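Local coordinates for putative marr-family transcriptional repressor (Streptomyces coelicolor, PDB 3ZPL), which binds DNA as a winged-helix protein of two subunits and probably acts as a transcriptional regulator of the MarR family, at residues R20-T23 and A24-L28; A52-H56 and V57-L61; A94-K98 and N99-R103. All coordinates share one frame; numbering follows the deposited sequence.

Contact 1: residues R20-T23 and A24-L28; sequences RWLT and AEEQL
Thr23 and Glu26 reach for each other's backbone across the first turn of a helix, and Arg20 meets the Glu26 carboxylate coming from the opposite direction. The threonine hydroxyl takes the amide of Glu26 in an almost straight bond, N to OG1 3.0 Å with 174° at the hydrogen. The first torsion of Thr23 sets OG1 between the backbone N and the carbonyl carbon, and in that rotamer the oxygen faces the helix end. In return Glu26 OE1 accepts from Thr23 N at 2.9 Å. The two reciprocal bonds make a capping box, with Thr23 as N-cap of the long helix 24-52; they occupy two amides at a helix start, where no preceding turn exists to supply carbonyls.

Glu26 can do this because its CG lies anti to its own carbonyl carbon (chi1 -71°) and the chain then runs extended back past the cap. OE1 carries a double load. Its anti lone pair serves Thr23 N, while the syn one, on the side of OE2, takes Arg20 NH2 at 2.5 Å in a salt bridge. The carboxylate meets the guanidinium at its edge, yet the two planes are turned 63° apart, so the meeting is not a flat paired one. The acid is buried, and the bridge probably helps to keep it ionised. Leu22 lies across the glutamate chain at about a right angle, CG to Glu26 CB 4.1 Å.

Gln27 holds the other flank. Its NE2 donates to Leu22 O at 3.1 Å from above the carbonyl plane, and its backbone N bonds to Thr23 O at 3.0 Å. Arg138 of the second subunit packs against both Arg20 and Leu22, and Gln150 of that subunit against Glu26.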
# COMPACT_ATOMS: atom_id res chain seq x y z
N ARG A 20 -6.75 13.92 20.71
CA ARG A 20 -5.60 13.64 21.57
C ARG A 20 -4.28 13.53 20.78
O ARG A 20 -4.28 13.75 19.58
CB ARG A 20 -5.86 12.33 22.32
CG ARG A 20 -6.20 11.17 21.41
CD ARG A 20 -6.41 9.88 22.15
NE ARG A 20 -5.16 9.16 22.39
CZ ARG A 20 -4.53 8.39 21.49
NH1 ARG A 20 -5.04 8.22 20.28
NH2 ARG A 20 -3.39 7.79 21.81
N TRP A 21 -3.19 13.17 21.47
CA TRP A 21 -1.85 12.99 20.87
C TRP A 21 -1.60 11.51 20.73
O TRP A 21 -2.31 10.72 21.34
CB TRP A 21 -0.74 13.52 21.80
CG TRP A 21 -0.42 14.98 21.75
CD1 TRP A 21 -1.16 15.95 21.16
CD2 TRP A 21 0.68 15.64 22.40
NE1 TRP A 21 -0.58 17.18 21.36
CE2 TRP A 21 0.55 17.02 22.12
CE3 TRP A 21 1.77 15.20 23.17
CZ2 TRP A 21 1.47 17.97 22.60
CZ3 TRP A 21 2.68 16.14 23.63
CH2 TRP A 21 2.52 17.52 23.35
N LEU A 22 -0.56 11.14 19.98
CA LEU A 22 -0.16 9.74 19.88
C LEU A 22 0.98 9.43 20.80
O LEU A 22 1.99 10.12 20.77
CB LEU A 22 0.27 9.38 18.45
CG LEU A 22 -0.71 8.57 17.62
CD1 LEU A 22 -2.07 9.25 17.57
CD2 LEU A 22 -0.12 8.38 16.23
N THR A 23 0.85 8.37 21.59
CA THR A 23 1.95 7.98 22.47
C THR A 23 3.13 7.61 21.59
O THR A 23 2.96 7.33 20.42
CB THR A 23 1.62 6.79 23.40
OG1 THR A 23 1.56 5.57 22.65
CG2 THR A 23 0.31 7.03 24.15
N ALA A 24 4.32 7.58 22.15
CA ALA A 24 5.49 7.16 21.40
C ALA A 24 5.36 5.70 21.00
O ALA A 24 5.87 5.32 19.96
CB ALA A 24 6.74 7.37 22.21
N GLU A 25 4.66 4.90 21.80
CA GLU A 25 4.47 3.50 21.46
C GLU A 25 3.68 3.43 20.18
O GLU A 25 4.09 2.78 19.23
CB GLU A 25 3.75 2.70 22.55
CG GLU A 25 4.58 2.28 23.74
CD GLU A 25 4.82 3.40 24.75
OE1 GLU A 25 4.02 4.37 24.80
OE2 GLU A 25 5.80 3.31 25.52
N GLU A 26 2.53 4.11 20.19
CA GLU A 26 1.62 4.15 19.03
C GLU A 26 2.31 4.65 17.78
O GLU A 26 2.18 4.06 16.71
CB GLU A 26 0.40 5.01 19.34
CG GLU A 26 -0.58 4.40 20.34
CD GLU A 26 -1.65 5.39 20.78
OE1 GLU A 26 -1.30 6.56 21.05
OE2 GLU A 26 -2.84 5.02 20.84
N GLN A 27 3.08 5.71 17.93
CA GLN A 27 3.87 6.22 16.83
C GLN A 27 4.73 5.11 16.20
O GLN A 27 4.82 5.02 14.98
CB GLN A 27 4.76 7.37 17.31
CG GLN A 27 4.06 8.71 17.36
CD GLN A 27 4.94 9.80 17.95
OE1 GLN A 27 5.93 10.21 17.34
NE2 GLN A 27 4.58 10.27 19.14
N LEU A 28 5.37 4.29 17.04
CA LEU A 28 6.23 3.19 16.57
C LEU A 28 5.48 2.06 15.89
O LEU A 28 6.01 1.40 14.96
CB LEU A 28 7.05 2.60 17.73
CG LEU A 28 8.38 3.35 17.92
CD1 LEU A 28 8.99 3.20 19.30
CD2 LEU A 28 9.33 2.88 16.84

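Contact 2: residues A52-H56 and V57-L61; sequences AGMPH and VYYGL. With nucleotides of chain D.
In this winged-helix DNA-binding protein, the start of helix 56-66 meets the DNA backbone, with Pro55 and Tyr58 packed together beside the phosphates. Pro55, at the N-cap position, sets CG over one face of the Tyr58 ring, offset toward the rim, in a CH-pi contact, 3.8 Å from the centroid and 18° off the ring normal. With CG of the tyrosine anti to its carbonyl carbon (chi1 -73°), the ring runs past the proline toward the nucleic acid. There the hydroxyl makes a weak hydrogen bond, Tyr58 OH to OP2 of DC13 of chain D at 3.3 Å, the oxygen lying near the ring plane at its edge. The same OH comes within 3.5 Å of C3' in the DT12 sugar of chain D.

Met54 works on the other side of the turn. Its CE approaches the edge of the Tyr59 ring, 3.5 Å from CD1, while SD passes 4.0 Å from Tyr58 CB, so that one thioether touches two successive tyrosines. Two backbone bonds start the helix, Tyr59 N to Pro55 O at 3.2 Å and Gly60 N to His56 O at 3.1 Å.

Asp45 on helix 24-52 accepts from His56 N. Tyr58 leans on Ala92 and Arg95 of helix 86-98, while Tyr59 touches Leu48 of helix 24-52 and Thr129 and Ala130 of helix 120-142, and its ring meets that of His133.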
# COMPACT_ATOMS: atom_id res chain seq x y z
N ALA A 52 4.82 -12.86 -13.94
CA ALA A 52 3.48 -12.83 -14.58
C ALA A 52 3.19 -11.59 -15.45
O ALA A 52 2.13 -11.50 -16.05
CB ALA A 52 2.42 -12.97 -13.50
N GLY A 53 4.09 -10.62 -15.48
CA GLY A 53 3.95 -9.47 -16.36
C GLY A 53 2.89 -8.46 -15.97
O GLY A 53 2.44 -7.71 -16.82
N MET A 54 2.53 -8.38 -14.69
CA MET A 54 1.56 -7.38 -14.23
C MET A 54 1.69 -7.09 -12.75
O MET A 54 2.20 -7.93 -12.00
CB MET A 54 0.15 -7.85 -14.52
CG MET A 54 -0.35 -8.91 -13.57
SD MET A 54 -1.91 -9.53 -14.21
CE MET A 54 -1.74 -11.27 -13.80
N PRO A 55 1.21 -5.91 -12.30
CA PRO A 55 1.31 -5.51 -10.91
C PRO A 55 0.31 -6.20 -10.02
O PRO A 55 -0.57 -6.87 -10.51
CB PRO A 55 1.04 -4.02 -10.96
CG PRO A 55 0.09 -3.88 -12.09
CD PRO A 55 0.56 -4.87 -13.11
N HIS A 56 0.45 -6.05 -8.71
CA HIS A 56 -0.37 -6.82 -7.77
C HIS A 56 -1.85 -6.52 -7.91
O HIS A 56 -2.67 -7.42 -7.81
CB HIS A 56 0.07 -6.59 -6.33
CG HIS A 56 -0.62 -7.48 -5.34
ND1 HIS A 56 -0.96 -7.07 -4.07
CD2 HIS A 56 -1.03 -8.77 -5.42
CE1 HIS A 56 -1.52 -8.06 -3.41
NE2 HIS A 56 -1.58 -9.11 -4.21
N VAL A 57 -2.21 -5.27 -8.14
CA VAL A 57 -3.62 -4.89 -8.15
C VAL A 57 -4.34 -5.55 -9.32
O VAL A 57 -5.43 -6.09 -9.15
CB VAL A 57 -3.82 -3.37 -8.24
CG1 VAL A 57 -5.29 -3.03 -8.00
CG2 VAL A 57 -2.93 -2.65 -7.24
N TYR A 58 -3.70 -5.52 -10.48
CA TYR A 58 -4.22 -6.19 -11.68
C TYR A 58 -4.43 -7.69 -11.44
O TYR A 58 -5.53 -8.21 -11.63
CB TYR A 58 -3.25 -5.97 -12.85
CG TYR A 58 -3.25 -4.56 -13.43
CD1 TYR A 58 -3.71 -3.46 -12.72
CD2 TYR A 58 -2.72 -4.33 -14.68
CE1 TYR A 58 -3.67 -2.17 -13.25
CE2 TYR A 58 -2.67 -3.05 -15.20
CZ TYR A 58 -3.16 -1.98 -14.49
OH TYR A 58 -3.12 -0.72 -15.06
N TYR A 59 -3.38 -8.39 -11.04
CA TYR A 59 -3.49 -9.81 -10.69
C TYR A 59 -4.72 -10.09 -9.83
O TYR A 59 -5.45 -11.06 -10.07
CB TYR A 59 -2.24 -10.27 -9.95
CG TYR A 59 -2.17 -11.74 -9.66
CD1 TYR A 59 -1.65 -12.63 -10.59
CD2 TYR A 59 -2.60 -12.24 -8.44
CE1 TYR A 59 -1.56 -13.99 -10.32
CE2 TYR A 59 -2.52 -13.60 -8.16
CZ TYR A 59 -2.00 -14.46 -9.11
OH TYR A 59 -1.92 -15.80 -8.84
N GLY A 60 -4.96 -9.24 -8.83
CA GLY A 60 -6.15 -9.34 -7.97
C GLY A 60 -7.46 -9.31 -8.75
O GLY A 60 -8.41 -10.03 -8.42
N LEU A 61 -7.52 -8.48 -9.79
CA LEU A 61 -8.72 -8.37 -10.61
C LEU A 61 -8.98 -9.70 -11.31
O LEU A 61 -10.10 -10.21 -11.29
CB LEU A 61 -8.58 -7.24 -11.62
CG LEU A 61 -8.28 -5.85 -11.07
CD1 LEU A 61 -8.13 -4.83 -12.20
CD2 LEU A 61 -9.35 -5.38 -10.10
P DT D 12 1.07 -0.87 -16.62
OP1 DT D 12 1.15 -2.26 -16.08
OP2 DT D 12 0.28 -0.53 -17.84
O5' DT D 12 0.51 0.12 -15.51
C5' DT D 12 1.10 0.13 -14.22
C4' DT D 12 0.58 1.32 -13.46
O4' DT D 12 0.94 2.54 -14.14
C3' DT D 12 -0.94 1.35 -13.29
O3' DT D 12 -1.17 1.18 -11.90
C2' DT D 12 -1.35 2.70 -13.87
C1' DT D 12 -0.06 3.49 -13.86
N1 DT D 12 0.04 4.56 -14.88
C2 DT D 12 0.21 5.86 -14.46
O2 DT D 12 0.28 6.17 -13.28
N3 DT D 12 0.28 6.79 -15.47
C4 DT D 12 0.21 6.55 -16.83
O4 DT D 12 0.33 7.47 -17.62
C5 DT D 12 0.04 5.16 -17.20
C7 DT D 12 -0.06 4.80 -18.64
C6 DT D 12 -0.05 4.25 -16.22
P DC D 13 -2.61 1.34 -11.27
OP1 DC D 13 -2.60 0.64 -9.96
OP2 DC D 13 -3.60 0.96 -12.30
O5' DC D 13 -2.64 2.89 -10.91
C5' DC D 13 -1.89 3.37 -9.76
C4' DC D 13 -2.25 4.81 -9.47
O4' DC D 13 -1.99 5.59 -10.67
C3' DC D 13 -3.73 5.01 -9.14
O3' DC D 13 -3.90 5.79 -7.95
C2' DC D 13 -4.30 5.63 -10.41
C1' DC D 13 -3.12 6.39 -10.96
N1 DC D 13 -3.13 6.65 -12.42
C2 DC D 13 -2.80 7.93 -12.88
O2 DC D 13 -2.52 8.80 -12.05
N3 DC D 13 -2.82 8.19 -14.20
C4 DC D 13 -3.12 7.21 -15.07
N4 DC D 13 -3.10 7.50 -16.37
C5 DC D 13 -3.43 5.89 -14.63
C6 DC D 13 -3.44 5.66 -13.31

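Contact 3: residues A94-K98 and N99-R103; sequences ARLEK and NGWVR. With nucleotides of chain D.
Arg95 and Asn99 stand one turn apart where helix 86-98 ends in a Schellman motif and the chain turns into strand 102-106 of the winged-helix domain. Among the backbone bonds, Trp101 N reaches back to Leu96 O at 3.0 Å and Gly100 N to Glu97 O at 3.0 Å, the latter from above the carbonyl plane. Gly100 makes the reversal with positive phi (89°), a conformation that a side chain would disfavour by its conflict with the carbonyl oxygen of Asn99.

The polar side-chain work belongs to Arg95. Bends at chi2 and chi3, after a first torsion of -169° that puts CG opposite the backbone N, bring the guanidinium edge-on to the phosphate of DT12 of chain D: NH2 donates to OP1 at 2.8 Å, and NE adds weak bonds to OP1 and OP2. NH2 probably also donates to Gly53 O. The amide of Asn99 is turned 85° to the guanidinium plane, with OD1 3.1 Å from Arg95 NH1. A leucine in place of Arg95 would probably deprive this phosphate of a charged partner and Gly53 O of a donor.

Apolar contacts line the inner side. Leu96 CB meets Val102 CB at 4.0 Å, and its CD2 touches the Trp101 ring at the edge, CD1, also 4.0 Å away; Leu62 of helix 56-66 packs on both Leu96 and Val102.

Glu97, its carboxylate bridged to Arg104, adds a CA-H...O contact, CA to Val102 O 3.3 Å.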
# COMPACT_ATOMS: atom_id res chain seq x y z
N ALA A 94 -8.56 -1.79 -19.81
CA ALA A 94 -8.09 -1.50 -21.17
C ALA A 94 -6.76 -2.19 -21.38
O ALA A 94 -6.50 -2.76 -22.45
CB ALA A 94 -7.93 -0.01 -21.39
N ARG A 95 -5.93 -2.16 -20.35
CA ARG A 95 -4.58 -2.70 -20.42
C ARG A 95 -4.62 -4.24 -20.44
O ARG A 95 -3.87 -4.87 -21.18
CB ARG A 95 -3.74 -2.17 -19.24
CG ARG A 95 -2.24 -2.43 -19.32
CD ARG A 95 -1.87 -3.79 -18.70
NE ARG A 95 -0.55 -3.83 -18.06
CZ ARG A 95 0.07 -4.95 -17.66
NH1 ARG A 95 -0.48 -6.14 -17.86
NH2 ARG A 95 1.27 -4.88 -17.09
N LEU A 96 -5.51 -4.83 -19.62
CA LEU A 96 -5.65 -6.28 -19.56
C LEU A 96 -6.31 -6.85 -20.82
O LEU A 96 -5.98 -7.96 -21.27
CB LEU A 96 -6.44 -6.68 -18.32
CG LEU A 96 -5.82 -6.31 -16.96
CD1 LEU A 96 -6.83 -6.52 -15.84
CD2 LEU A 96 -4.57 -7.11 -16.69
N GLU A 97 -7.27 -6.10 -21.36
CA GLU A 97 -7.90 -6.45 -22.62
C GLU A 97 -6.88 -6.45 -23.73
O GLU A 97 -6.86 -7.37 -24.56
CB GLU A 97 -9.03 -5.45 -22.92
CG GLU A 97 -9.93 -5.84 -24.08
CD GLU A 97 -11.17 -4.97 -24.15
OE1 GLU A 97 -11.03 -3.73 -24.06
OE2 GLU A 97 -12.29 -5.52 -24.32
N LYS A 98 -6.03 -5.42 -23.76
CA LYS A 98 -4.95 -5.33 -24.76
C LYS A 98 -4.09 -6.58 -24.75
O LYS A 98 -3.92 -7.20 -25.79
CB LYS A 98 -4.11 -4.06 -24.59
CG LYS A 98 -4.77 -2.87 -25.26
CD LYS A 98 -3.85 -1.67 -25.33
CE LYS A 98 -4.54 -0.44 -25.93
NZ LYS A 98 -5.85 -0.15 -25.28
N ASN A 99 -3.59 -7.00 -23.60
CA ASN A 99 -2.80 -8.22 -23.59
C ASN A 99 -3.61 -9.52 -23.60
O ASN A 99 -3.04 -10.60 -23.56
CB ASN A 99 -1.63 -8.22 -22.57
CG ASN A 99 -1.97 -7.61 -21.24
OD1 ASN A 99 -1.33 -6.65 -20.81
ND2 ASN A 99 -2.97 -8.15 -20.58
N GLY A 100 -4.92 -9.43 -23.67
CA GLY A 100 -5.75 -10.60 -23.94
C GLY A 100 -6.22 -11.42 -22.75
O GLY A 100 -6.83 -12.47 -22.94
N TRP A 101 -5.95 -10.95 -21.53
CA TRP A 101 -6.34 -11.72 -20.36
C TRP A 101 -7.81 -11.43 -19.96
O TRP A 101 -8.40 -12.14 -19.13
CB TRP A 101 -5.42 -11.44 -19.16
CG TRP A 101 -3.94 -11.31 -19.27
CD1 TRP A 101 -3.24 -10.25 -18.80
CD2 TRP A 101 -2.98 -12.24 -19.77
NE1 TRP A 101 -1.90 -10.43 -19.01
CE2 TRP A 101 -1.71 -11.65 -19.59
CE3 TRP A 101 -3.06 -13.51 -20.37
CZ2 TRP A 101 -0.53 -12.27 -19.99
CZ3 TRP A 101 -1.87 -14.13 -20.76
CH2 TRP A 101 -0.62 -13.51 -20.56
N VAL A 102 -8.40 -10.39 -20.54
CA VAL A 102 -9.77 -9.97 -20.21
C VAL A 102 -10.50 -9.50 -21.48
O VAL A 102 -9.87 -9.06 -22.43
CB VAL A 102 -9.74 -8.83 -19.17
CG1 VAL A 102 -11.07 -8.09 -19.07
CG2 VAL A 102 -9.40 -9.38 -17.80
N ARG A 103 -11.82 -9.62 -21.50
CA ARG A 103 -12.64 -9.06 -22.58
C ARG A 103 -13.91 -8.48 -21.96
O ARG A 103 -14.24 -8.79 -20.81
CB ARG A 103 -13.00 -10.13 -23.62
CG ARG A 103 -13.85 -11.27 -23.08
CD ARG A 103 -14.13 -12.33 -24.12
NE ARG A 103 -15.00 -13.39 -23.59
CZ ARG A 103 -16.34 -13.39 -23.63
NH1 ARG A 103 -17.02 -12.39 -24.19
NH2 ARG A 103 -17.01 -14.40 -23.11
P DT D 12 1.07 -0.87 -16.62
OP1 DT D 12 1.15 -2.26 -16.08
OP2 DT D 12 0.28 -0.53 -17.84
O5' DT D 12 0.51 0.12 -15.51
C5' DT D 12 1.10 0.13 -14.22
C4' DT D 12 0.58 1.32 -13.46
O4' DT D 12 0.94 2.54 -14.14
C3' DT D 12 -0.94 1.35 -13.29
O3' DT D 12 -1.17 1.18 -11.90
C2' DT D 12 -1.35 2.70 -13.87
C1' DT D 12 -0.06 3.49 -13.86
N1 DT D 12 0.04 4.56 -14.88
C2 DT D 12 0.21 5.86 -14.46
O2 DT D 12 0.28 6.17 -13.28
N3 DT D 12 0.28 6.79 -15.47
C4 DT D 12 0.21 6.55 -16.83
O4 DT D 12 0.33 7.47 -17.62
C5 DT D 12 0.04 5.16 -17.20
C7 DT D 12 -0.06 4.80 -18.64
C6 DT D 12 -0.05 4.25 -16.22

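In the fold
Contacts 2 and 3 form one DNA-facing unit, their centres about 12 Å apart, whereas contact 1 lies at the remote end of helix 24-52, about 35 Å from contact 2 and 45 Å from contact 3 between centres. Its nearest atom is about 21 Å from the DNA, and it faces the second subunit. Arg95 is the main link between the other two: its NH2 probably bonds to Gly53 O at 3.1 Å, and its NE packs 3.6 Å from Tyr58 CE2, with Leu96 CD2 3.9 Å from Tyr58 CD2. Segments 52-61 and 94-103 reach neighbouring phosphates of chain D, those of DC13 (weakly, through Tyr58) and DT12. Helix 24-52 leads from contact 1 to contact 2.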